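Hypothetical protein AF1432 (Archaeoglobus fulgidus, PDB 1YNB) probably catalyses, as a metal-dependent HD-domain phosphohydrolase acting as a homodimer, the hydrolysis of 2'-deoxyribonucleoside 5'-phosphates to deoxyribonucleosides and phosphate. Local coordinates at residues A[43-48]-A[128-133]; A[29-34]-A[143-148]. All coordinates share one frame; numbering follows the deposited sequence.

Contact 1. Residues A[43-48]-A[128-133]; sequences NFRAAI and LAFQGV. Unlike the reference sequence in segment 43-48: Asn-43 (reference Ser).
In the all-helical HD-domain fold, Arg-45 of helix 39-56 reaches across to Phe-130 and Gln-131, neighbours on helix 117-135. The two helices also carry His-42 and Asp-124, the first and last members of a probable H...HD...D metal-binding set, and Arg-45 lies near that set without touching it. The arginine does all the bridging from its side. Its CG stands anti to the backbone N (chi1 -174°), which sends the chain off helix 39-56 toward the other helix, and a bend at chi3 (61°) turns the guanidinium at the far end. Over one face of that group sits the CB of Phe-130, 3.7 Å from Arg-45 NH2 and displaced toward the rim. The phenyl ring itself leads away from the arginine, its plane tilted 60° to the guanidinium, so it is CB, not the ring, through which Phe-130 meets the arginine, and there is no stack. Gln-131 comes in differently: its backbone N is 3.6 Å from Arg-45 NH2, and its CB lies at the guanidinium edge, in plane, 3.9 Å from the same NH2. Its OE1, 3.7 Å from Arg-45 NH2, is too distant to bond it and instead accepts from Lys-21 of the second subunit. Arg-45 is held by salt bridges from NE to Glu-127 and from NH2 to Glu-134, while NH1 donates to the Ile-14 carbonyl of the second subunit. Were Arg-45 an alanine, both glutamates would probably be left without their cationic mate and a gap would open beside the CB of Phe-130. Between 43-48 and 128-133 themselves the touch is van der Waals; the ionic links between the helices run to Glu-127 and Glu-134, whose carboxylates are likely to balance the buried charge.

Contact 2. Residues A[29-34]-A[143-148]; sequences LKLGIR and IRFAEN
Leu-31 and Phe-145 meet where two connecting segments of the helical HD-domain fold come together at the surface: 29-34, which leads toward helix 39-56, and 143-148, a short 3-10 segment and turn ahead of helix 154-166. The apolar part of the contact is an edge approach. Both methyls of Leu-31 come to one corner of the phenyl ring, CD2 3.7 Å and CD1 3.9 Å from Phe-145 CE2, with CD1 in the ring plane. The two side chains run past each other in opposite directions, so the leucine fork lies along the rim and does not cover a face. The ring is brought there by its first torsion, which sets CG of Phe-145 anti to its carbonyl carbon (chi1 -71°). The same ring also meets Trp-28, with the planes at about 45°, and packs on Leu-128 of helix 117-135.

The polar approach is weaker. Lys-30 NZ stands 3.9 Å from Phe-145 CZ, again at the edge and near the ring plane, which is not the placement of a cation-pi pair. A bend at chi4 (-58°) turns the amine at the end of an otherwise extended chain, and its hydrogen bond goes to the carbonyl of Gly-27.

No hydrogen bond crosses between the segments; the backbone bonds lie within each. Ala-146 N binds Ile-143 O at 3.0 Å in the 3-10 segment, and the carbonyl of Ala-146 accepts from the hydroxyl of Tyr-160. In the other segment Gly-32 takes backbone angles at which any side chain would collide with Leu-31 O, and its own N closes a turn onto Leu-29 O at 3.0 Å.

In the fold
Contact 1 lies in the core, its centre about 6 Å from that of the chain, and joins helices 39-56 and 117-135; contact 2, about 15 Å out, joins two loops at the surface. Their centres are about 13 Å apart, and helix 117-135 connects them: Ala-129 and Val-133 pack against Ala-146 and Ile-143. The chemistry follows the depth. At contact 1 a buried guanidinium is balanced by carboxylates and reached by the second subunit, whereas no other protein chain of the assembly touches the two segments of contact 2, which relies on methyl groups at a ring edge. Neither pair of segments is tied by a hydrogen bond of its own.

Contact 1. Residues A[43-48]-A[128-133]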
ATOM      1  N   ASN A  43     -11.005   6.714  -4.142  1.00 19.67           N
ATOM      2  CA  ASN A  43     -11.606   6.293  -5.442  1.00 19.77           C
ATOM      3  C   ASN A  43     -11.260   4.846  -5.771  1.00 20.43           C
ATOM      4  O   ASN A  43     -12.077   4.091  -6.328  1.00 20.00           O
ATOM      5  CB  ASN A  43     -11.081   7.159  -6.571  1.00 19.65           C
ATOM      6  CG  ASN A  43     -11.470   8.605  -6.429  1.00 21.36           C
ATOM      7  OD1 ASN A  43     -10.743   9.492  -6.891  1.00 25.68           O
ATOM      8  ND2 ASN A  43     -12.622   8.864  -5.815  1.00 23.81           N
ATOM      9  N   PHE A  44     -10.023   4.468  -5.470  1.00 17.41           N
ATOM     10  CA  PHE A  44      -9.584   3.101  -5.688  1.00 16.64           C
ATOM     11  C   PHE A  44     -10.503   2.132  -4.992  1.00 18.49           C
ATOM     12  O   PHE A  44     -11.063   1.221  -5.621  1.00 18.10           O
ATOM     13  CB  PHE A  44      -8.141   2.900  -5.148  1.00 15.36           C
ATOM     14  CG  PHE A  44      -7.708   1.455  -5.056  1.00 17.30           C
ATOM     15  CD1 PHE A  44      -7.383   0.722  -6.230  1.00 16.38           C
ATOM     16  CD2 PHE A  44      -7.636   0.802  -3.810  1.00 18.73           C
ATOM     17  CE1 PHE A  44      -7.008  -0.603  -6.140  1.00 18.07           C
ATOM     18  CE2 PHE A  44      -7.254  -0.553  -3.721  1.00 18.64           C
ATOM     19  CZ  PHE A  44      -6.940  -1.257  -4.913  1.00 17.50           C
ATOM     20  N   ARG A  45     -10.647   2.283  -3.668  1.00 16.02           N
ATOM     21  CA  ARG A  45     -11.470   1.320  -2.984  1.00 14.51           C
ATOM     22  C   ARG A  45     -12.954   1.508  -3.280  1.00 14.35           C
ATOM     23  O   ARG A  45     -13.689   0.521  -3.309  1.00 17.42           O
ATOM     24  CB  ARG A  45     -11.218   1.316  -1.472  1.00 15.57           C
ATOM     25  CG  ARG A  45     -11.980   0.194  -0.787  1.00 14.54           C
ATOM     26  CD  ARG A  45     -11.463  -0.183   0.582  1.00 18.31           C
ATOM     27  NE  ARG A  45     -11.543   0.942   1.527  1.00 17.54           N
ATOM     28  CZ  ARG A  45     -11.341   0.808   2.841  1.00 17.85           C
ATOM     29  NH1 ARG A  45     -11.065  -0.373   3.355  1.00 17.27           N
ATOM     30  NH2 ARG A  45     -11.379   1.871   3.635  1.00 16.31           N
ATOM     31  N   ALA A  46     -13.377   2.746  -3.524  1.00 14.54           N
ATOM     32  CA  ALA A  46     -14.790   2.954  -3.822  1.00 14.47           C
ATOM     33  C   ALA A  46     -15.107   2.236  -5.151  1.00 17.86           C
ATOM     34  O   ALA A  46     -16.221   1.695  -5.311  1.00 19.39           O
ATOM     35  CB  ALA A  46     -15.091   4.432  -3.949  1.00 15.66           C
ATOM     36  N   ALA A  47     -14.152   2.257  -6.081  1.00 17.12           N
ATOM     37  CA  ALA A  47     -14.365   1.575  -7.370  1.00 18.58           C
ATOM     38  C   ALA A  47     -14.540   0.094  -7.163  1.00 19.94           C
ATOM     39  O   ALA A  47     -15.470  -0.508  -7.712  1.00 20.84           O
ATOM     40  CB  ALA A  47     -13.224   1.896  -8.357  1.00 19.06           C
ATOM     41  N   ILE A  48     -13.685  -0.531  -6.346  1.00 18.39           N
ATOM     42  CA  ILE A  48     -13.832  -1.934  -6.059  1.00 18.51           C
ATOM     43  C   ILE A  48     -15.175  -2.181  -5.348  1.00 20.53           C
ATOM     44  O   ILE A  48     -15.915  -3.135  -5.664  1.00 19.12           O
ATOM     45  CB  ILE A  48     -12.605  -2.421  -5.243  1.00 19.16           C
ATOM     46  CG1 ILE A  48     -11.366  -2.356  -6.154  1.00 20.82           C
ATOM     47  CG2 ILE A  48     -12.800  -3.857  -4.698  1.00 21.07           C
ATOM     48  CD1 ILE A  48     -10.065  -2.636  -5.430  1.00 23.50           C
ATOM     49  N   LEU A 128     -16.260   5.527   2.676  1.00 15.72           N
ATOM     50  CA  LEU A 128     -16.074   6.453   3.810  1.00 18.23           C
ATOM     51  C   LEU A 128     -16.386   5.761   5.128  1.00 18.75           C
ATOM     52  O   LEU A 128     -15.620   5.896   6.101  1.00 18.47           O
ATOM     53  CB  LEU A 128     -16.984   7.686   3.647  1.00 18.74           C
ATOM     54  CG  LEU A 128     -17.047   8.671   4.827  1.00 19.61           C
ATOM     55  CD1 LEU A 128     -15.696   9.376   5.040  1.00 19.06           C
ATOM     56  CD2 LEU A 128     -18.067   9.693   4.475  1.00 22.33           C
ATOM     57  N   ALA A 129     -17.489   5.009   5.200  1.00 15.98           N
ATOM     58  CA  ALA A 129     -17.829   4.300   6.437  1.00 16.31           C
ATOM     59  C   ALA A 129     -16.732   3.280   6.793  1.00 16.00           C
ATOM     60  O   ALA A 129     -16.341   3.156   7.951  1.00 16.33           O
ATOM     61  CB  ALA A 129     -19.217   3.577   6.312  1.00 18.62           C
ATOM     62  N   PHE A 130     -16.232   2.524   5.813  1.00 16.41           N
ATOM     63  CA  PHE A 130     -15.156   1.569   6.117  1.00 14.97           C
ATOM     64  C   PHE A 130     -13.903   2.314   6.647  1.00 14.06           C
ATOM     65  O   PHE A 130     -13.270   1.853   7.612  1.00 13.67           O
ATOM     66  CB  PHE A 130     -14.717   0.785   4.857  1.00 15.41           C
ATOM     67  CG  PHE A 130     -15.450  -0.511   4.688  1.00 16.90           C
ATOM     68  CD1 PHE A 130     -16.736  -0.529   4.142  1.00 16.96           C
ATOM     69  CD2 PHE A 130     -14.860  -1.702   5.082  1.00 15.02           C
ATOM     70  CE1 PHE A 130     -17.423  -1.767   3.985  1.00 17.12           C
ATOM     71  CE2 PHE A 130     -15.504  -2.916   4.943  1.00 18.11           C
ATOM     72  CZ  PHE A 130     -16.808  -2.959   4.382  1.00 17.08           C
ATOM     73  N   GLN A 131     -13.578   3.443   6.020  1.00 13.87           N
ATOM     74  CA  GLN A 131     -12.383   4.207   6.401  1.00 15.92           C
ATOM     75  C   GLN A 131     -12.608   4.839   7.790  1.00 16.93           C
ATOM     76  O   GLN A 131     -11.660   4.994   8.580  1.00 14.53           O
ATOM     77  CB  GLN A 131     -12.054   5.277   5.366  1.00 15.45           C
ATOM     78  CG  GLN A 131     -10.700   5.990   5.644  1.00 16.23           C
ATOM     79  CD  GLN A 131      -9.493   5.045   5.704  1.00 19.61           C
ATOM     80  OE1 GLN A 131      -9.002   4.582   4.663  1.00 18.97           O
ATOM     81  NE2 GLN A 131      -8.996   4.769   6.923  1.00 16.51           N
ATOM     82  N   GLY A 132     -13.861   5.143   8.084  1.00 14.76           N
ATOM     83  CA  GLY A 132     -14.216   5.697   9.399  1.00 17.49           C
ATOM     84  C   GLY A 132     -13.992   4.650  10.498  1.00 19.51           C
ATOM     85  O   GLY A 132     -13.441   4.955  11.580  1.00 18.29           O
ATOM     86  N   VAL A 133     -14.433   3.416  10.245  1.00 17.77           N
ATOM     87  CA  VAL A 133     -14.248   2.317  11.187  1.00 18.18           C
ATOM     88  C   VAL A 133     -12.755   2.048  11.343  1.00 17.81           C
ATOM     89  O   VAL A 133     -12.298   1.814  12.473  1.00 16.98           O
ATOM     90  CB  VAL A 133     -14.955   1.038  10.706  1.00 18.90           C
ATOM     91  CG1 VAL A 133     -14.516  -0.191  11.506  1.00 18.51           C
ATOM     92  CG2 VAL A 133     -16.473   1.213  10.896  1.00 21.52           C
TER

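Contact 2. Residues A[29-34]-A[143-148]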
ATOM      1  N   LEU A  29      -8.330  15.599   8.269  1.00 18.43           N
ATOM      2  CA  LEU A  29      -7.302  16.456   8.824  1.00 17.39           C
ATOM      3  C   LEU A  29      -7.691  17.119  10.136  1.00 19.25           C
ATOM      4  O   LEU A  29      -6.847  17.236  11.017  1.00 16.44           O
ATOM      5  CB  LEU A  29      -6.914  17.538   7.825  1.00 19.63           C
ATOM      6  CG  LEU A  29      -6.365  16.984   6.493  1.00 19.53           C
ATOM      7  CD1 LEU A  29      -6.360  18.106   5.465  1.00 19.97           C
ATOM      8  CD2 LEU A  29      -4.987  16.397   6.705  1.00 22.51           C
ATOM      9  N   LYS A  30      -8.945  17.564  10.251  1.00 19.74           N
ATOM     10  CA  LYS A  30      -9.358  18.223  11.489  1.00 21.63           C
ATOM     11  C   LYS A  30      -9.432  17.260  12.662  1.00 22.87           C
ATOM     12  O   LYS A  30      -9.453  17.703  13.837  1.00 23.95           O
ATOM     13  CB  LYS A  30     -10.683  18.967  11.298  1.00 25.34           C
ATOM     14  CG  LYS A  30     -11.861  18.098  11.042  1.00 28.01           C
ATOM     15  CD  LYS A  30     -13.071  18.982  10.721  1.00 31.85           C
ATOM     16  CE  LYS A  30     -14.298  18.145  10.380  1.00 34.77           C
ATOM     17  NZ  LYS A  30     -14.060  17.204   9.209  1.00 35.26           N
ATOM     18  N   LEU A  31      -9.460  15.955  12.387  1.00 19.76           N
ATOM     19  CA  LEU A  31      -9.471  14.971  13.459  1.00 21.24           C
ATOM     20  C   LEU A  31      -8.057  14.699  13.943  1.00 20.94           C
ATOM     21  O   LEU A  31      -7.867  13.876  14.842  1.00 21.65           O
ATOM     22  CB  LEU A  31     -10.073  13.652  13.002  1.00 22.97           C
ATOM     23  CG  LEU A  31     -11.582  13.494  13.060  1.00 25.14           C
ATOM     24  CD1 LEU A  31     -12.211  14.571  12.226  1.00 28.58           C
ATOM     25  CD2 LEU A  31     -11.989  12.092  12.561  1.00 27.55           C
ATOM     26  N   GLY A  32      -7.086  15.343  13.311  1.00 20.23           N
ATOM     27  CA  GLY A  32      -5.680  15.192  13.692  1.00 20.99           C
ATOM     28  C   GLY A  32      -4.937  14.048  13.034  1.00 22.93           C
ATOM     29  O   GLY A  32      -3.791  13.768  13.370  1.00 23.98           O
ATOM     30  N   ILE A  33      -5.583  13.392  12.072  1.00 21.20           N
ATOM     31  CA  ILE A  33      -4.951  12.299  11.326  1.00 20.34           C
ATOM     32  C   ILE A  33      -3.972  12.950  10.383  1.00 19.86           C
ATOM     33  O   ILE A  33      -4.342  13.653   9.462  1.00 18.19           O
ATOM     34  CB  ILE A  33      -6.008  11.470  10.553  1.00 22.50           C
ATOM     35  CG1 ILE A  33      -6.926  10.784  11.560  1.00 23.12           C
ATOM     36  CG2 ILE A  33      -5.315  10.431   9.670  1.00 22.32           C
ATOM     37  CD1 ILE A  33      -8.289  10.380  11.010  1.00 24.26           C
ATOM     38  N   ARG A  34      -2.683  12.735  10.623  1.00 19.24           N
ATOM     39  CA  ARG A  34      -1.660  13.418   9.846  1.00 22.66           C
ATOM     40  C   ARG A  34      -1.382  13.095   8.402  1.00 22.55           C
ATOM     41  O   ARG A  34      -1.037  13.982   7.620  1.00 25.92           O
ATOM     42  CB  ARG A  34      -0.330  13.368  10.610  1.00 24.49           C
ATOM     43  CG  ARG A  34      -0.380  14.234  11.837  1.00 28.08           C
ATOM     44  CD  ARG A  34      -0.389  15.713  11.410  1.00 29.77           C
ATOM     45  NE  ARG A  34       0.945  16.319  11.544  1.00 29.71           N
ATOM     46  CZ  ARG A  34       1.322  17.466  10.983  1.00 30.50           C
ATOM     47  NH1 ARG A  34       0.489  18.148  10.201  1.00 30.42           N
ATOM     48  NH2 ARG A  34       2.510  17.986  11.270  1.00 29.74           N
ATOM     49  N   ILE A 143     -15.333   7.371  13.942  1.00 22.54           N
ATOM     50  CA  ILE A 143     -16.501   6.513  13.762  1.00 23.41           C
ATOM     51  C   ILE A 143     -17.748   7.284  13.341  1.00 24.36           C
ATOM     52  O   ILE A 143     -18.675   6.681  12.802  1.00 24.01           O
ATOM     53  CB  ILE A 143     -16.825   5.654  15.047  1.00 23.70           C
ATOM     54  CG1 ILE A 143     -17.740   4.478  14.678  1.00 24.23           C
ATOM     55  CG2 ILE A 143     -17.503   6.501  16.144  1.00 25.58           C
ATOM     56  CD1 ILE A 143     -17.026   3.411  13.852  1.00 22.96           C
ATOM     57  N   ARG A 144     -17.772   8.596  13.564  1.00 25.26           N
ATOM     58  CA  ARG A 144     -18.949   9.366  13.194  1.00 27.35           C
ATOM     59  C   ARG A 144     -19.131   9.388  11.681  1.00 26.50           C
ATOM     60  O   ARG A 144     -20.263   9.540  11.199  1.00 24.66           O
ATOM     61  CB  ARG A 144     -18.856  10.817  13.684  1.00 31.11           C
ATOM     62  CG  ARG A 144     -18.908  11.009  15.193  1.00 36.08           C
ATOM     63  CD  ARG A 144     -20.092  10.289  15.818  1.00 42.89           C
ATOM     64  NE  ARG A 144     -20.366  10.738  17.183  1.00 47.86           N
ATOM     65  CZ  ARG A 144     -19.478  10.760  18.176  1.00 50.06           C
ATOM     66  NH1 ARG A 144     -18.226  10.349  17.980  1.00 51.01           N
ATOM     67  NH2 ARG A 144     -19.846  11.215  19.376  1.00 52.15           N
ATOM     68  N   PHE A 145     -18.031   9.298  10.937  1.00 25.68           N
ATOM     69  CA  PHE A 145     -18.133   9.296   9.472  1.00 26.34           C
ATOM     70  C   PHE A 145     -18.779   7.996   8.972  1.00 25.15           C
ATOM     71  O   PHE A 145     -19.118   7.885   7.791  1.00 28.33           O
ATOM     72  CB  PHE A 145     -16.743   9.469   8.815  1.00 28.37           C
ATOM     73  CG  PHE A 145     -16.143  10.859   8.952  1.00 31.70           C
ATOM     74  CD1 PHE A 145     -16.265  11.799   7.918  1.00 34.40           C
ATOM     75  CD2 PHE A 145     -15.395  11.202  10.079  1.00 33.33           C
ATOM     76  CE1 PHE A 145     -15.642  13.056   7.998  1.00 35.59           C
ATOM     77  CE2 PHE A 145     -14.769  12.455  10.171  1.00 34.97           C
ATOM     78  CZ  PHE A 145     -14.889  13.382   9.129  1.00 35.17           C
ATOM     79  N   ALA A 146     -18.915   6.999   9.837  1.00 25.02           N
ATOM     80  CA  ALA A 146     -19.531   5.748   9.449  1.00 25.57           C
ATOM     81  C   ALA A 146     -20.933   5.618  10.025  1.00 26.91           C
ATOM     82  O   ALA A 146     -21.574   4.604   9.812  1.00 27.96           O
ATOM     83  CB  ALA A 146     -18.704   4.574   9.920  1.00 24.80           C
ATOM     84  N   GLU A 147     -21.376   6.612  10.790  1.00 27.60           N
ATOM     85  CA  GLU A 147     -22.692   6.578  11.419  1.00 29.29           C
ATOM     86  C   GLU A 147     -23.742   7.363  10.641  1.00 30.77           C
ATOM     87  O   GLU A 147     -23.433   8.350   9.970  1.00 30.39           O
ATOM     88  CB  GLU A 147     -22.599   7.113  12.876  1.00 28.84           C
ATOM     89  CG  GLU A 147     -21.775   6.172  13.782  1.00 28.75           C
ATOM     90  CD  GLU A 147     -21.545   6.657  15.223  1.00 30.92           C
ATOM     91  OE1 GLU A 147     -21.641   7.872  15.462  1.00 30.33           O
ATOM     92  OE2 GLU A 147     -21.234   5.802  16.096  1.00 30.11           O
ATOM     93  N   ASN A 148     -24.988   6.913  10.761  1.00 35.06           N
ATOM     94  CA  ASN A 148     -26.128   7.554  10.095  1.00 39.20           C
ATOM     95  C   ASN A 148     -25.869   7.725   8.597  1.00 40.19           C
ATOM     96  O   ASN A 148     -26.082   8.815   8.023  1.00 40.95           O
ATOM     97  CB  ASN A 148     -26.392   8.930  10.719  1.00 41.57           C
ATOM     98  CG  ASN A 148     -26.332   8.904  12.240  1.00 43.48           C
ATOM     99  OD1 ASN A 148     -26.986   8.078  12.894  1.00 43.80           O
ATOM    100  ND2 ASN A 148     -25.542   9.818  12.814  1.00 45.28           N
TER